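Local coordinates for protein aldehyde dehydrogenase 12 (Zea mays, PDB 6D97) that probably catalyses the NAD-dependent oxidation of L-glutamate gamma-semialdehyde to glutamate, the last step of proline catabolism in plants, at residues D298-G303 / A465-D470. Numbering follows the deposited sequence.
Sequences DWKILG and AIVSND
The indole of Trp299 meets Ile466 edge-on, CG1 of Ile466 near the ring plane and 3.9 Å from CZ3. Trp299 CG lies between its backbone N and carbonyl carbon (chi1 46°), bringing the ring alongside Ile466, with Ile301 N in plane at an edge. Beneath, Ala465 N donates to Trp299 O, Ile301 N to Ala465 O at 2.8 Å, Val467 N to Ile301 O at 2.7 Å, and Gly303 N to Val467 O, showing how parallel strands share bonds: Ile301, Ala465 and Val467 each use N and O to bond two residues of the neighbour. On the other face, Lys300 bends at chi3 (-76°), laying CD 3.7 Å from Val467 CG2 and CE 3.8 Å from Ala465 CB, while Leu302 CD2 flanks Val467 CB at 3.7 Å. Lys300 NZ forms a salt bridge with Asp319 and a hydrogen bond with Gln331; an alanine here would probably cost both partners these bonds and open a gap beside Ala465 CB and Val467 CG2. Strand 298-302 lies between 331-337 and 463-467 in the mixed seven-stranded sheet, as in other aldehyde dehydrogenases part of the catalytic domain, apart from the NAD-binding Rossmann sheet; helix 309-321 packs on the Lys300 and Val467 face, helix 471-479 on Ile466.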
# COMPACT_ATOMS: atom_id res chain seq x y z
N ASP A 298 -21.84 -4.38 23.03
CA ASP A 298 -20.59 -3.63 23.13
C ASP A 298 -20.26 -3.29 24.58
O ASP A 298 -21.15 -2.89 25.36
CB ASP A 298 -20.71 -2.38 22.28
CG ASP A 298 -21.41 -2.66 20.96
OD1 ASP A 298 -21.00 -3.58 20.26
OD2 ASP A 298 -22.34 -1.93 20.61
N TRP A 299 -19.00 -3.47 24.95
CA TRP A 299 -18.55 -3.33 26.31
C TRP A 299 -17.62 -2.13 26.44
O TRP A 299 -16.96 -1.73 25.48
CB TRP A 299 -17.83 -4.60 26.82
CG TRP A 299 -16.82 -5.20 25.89
CD1 TRP A 299 -17.01 -6.24 25.02
CD2 TRP A 299 -15.45 -4.82 25.75
NE1 TRP A 299 -15.85 -6.52 24.35
CE2 TRP A 299 -14.87 -5.66 24.77
CE3 TRP A 299 -14.65 -3.84 26.36
CZ2 TRP A 299 -13.54 -5.54 24.39
CZ3 TRP A 299 -13.33 -3.73 25.97
CH2 TRP A 299 -12.79 -4.57 24.99
N LYS A 300 -17.58 -1.56 27.64
CA LYS A 300 -16.60 -0.56 28.03
C LYS A 300 -15.93 -1.06 29.30
O LYS A 300 -16.61 -1.42 30.27
CB LYS A 300 -17.24 0.81 28.27
CG LYS A 300 -16.27 1.85 28.79
CD LYS A 300 -16.93 3.21 28.89
CE LYS A 300 -17.08 3.86 27.52
NZ LYS A 300 -18.11 4.94 27.52
N ILE A 301 -14.60 -1.11 29.27
CA ILE A 301 -13.79 -1.46 30.43
C ILE A 301 -13.13 -0.19 30.94
O ILE A 301 -12.50 0.54 30.16
CB ILE A 301 -12.74 -2.53 30.08
CG1 ILE A 301 -13.39 -3.84 29.64
CG2 ILE A 301 -11.83 -2.77 31.26
CD1 ILE A 301 -12.39 -4.85 29.11
N LEU A 302 -13.29 0.08 32.23
CA LEU A 302 -12.56 1.15 32.88
C LEU A 302 -11.30 0.57 33.52
O LEU A 302 -11.37 -0.40 34.28
CB LEU A 302 -13.42 1.83 33.95
CG LEU A 302 -14.81 2.37 33.59
CD1 LEU A 302 -15.42 3.05 34.80
CD2 LEU A 302 -14.77 3.32 32.40
N GLY A 303 -10.16 1.16 33.20
CA GLY A 303 -8.91 0.73 33.76
C GLY A 303 -8.73 1.21 35.19
O GLY A 303 -9.60 1.86 35.78
N ALA A 465 -14.71 -0.19 24.17
CA ALA A 465 -13.93 0.93 24.68
C ALA A 465 -13.14 0.49 25.90
O ALA A 465 -13.66 -0.21 26.78
CB ALA A 465 -14.83 2.12 25.05
N ILE A 466 -11.88 0.91 25.95
CA ILE A 466 -10.99 0.64 27.07
C ILE A 466 -10.56 1.99 27.61
O ILE A 466 -9.70 2.66 27.03
CB ILE A 466 -9.78 -0.21 26.67
CG1 ILE A 466 -10.23 -1.37 25.77
CG2 ILE A 466 -9.07 -0.74 27.91
CD1 ILE A 466 -9.12 -1.96 24.96
N VAL A 467 -11.18 2.42 28.72
CA VAL A 467 -10.96 3.75 29.27
C VAL A 467 -9.78 3.64 30.24
O VAL A 467 -9.93 3.31 31.41
CB VAL A 467 -12.21 4.30 29.94
CG1 VAL A 467 -11.94 5.70 30.48
CG2 VAL A 467 -13.37 4.31 28.95
N SER A 468 -8.59 3.93 29.72
CA SER A 468 -7.33 3.91 30.45
C SER A 468 -6.26 4.50 29.55
O SER A 468 -6.34 4.40 28.32
CB SER A 468 -6.94 2.48 30.86
OG SER A 468 -5.58 2.42 31.27
N ASN A 469 -5.27 5.14 30.17
CA ASN A 469 -4.09 5.62 29.45
C ASN A 469 -2.84 4.82 29.78
O ASN A 469 -1.77 5.13 29.25
CB ASN A 469 -3.85 7.11 29.75
CG ASN A 469 -4.57 8.01 28.77
OD1 ASN A 469 -5.34 7.54 27.93
ND2 ASN A 469 -4.33 9.31 28.87
N ASP A 470 -2.96 3.81 30.62
CA ASP A 470 -1.88 2.88 30.96
C ASP A 470 -1.55 2.00 29.76
O ASP A 470 -2.38 1.16 29.39
CB ASP A 470 -2.31 2.03 32.16
CG ASP A 470 -1.21 1.10 32.67
OD1 ASP A 470 -0.20 0.88 31.97
OD2 ASP A 470 -1.38 0.58 33.79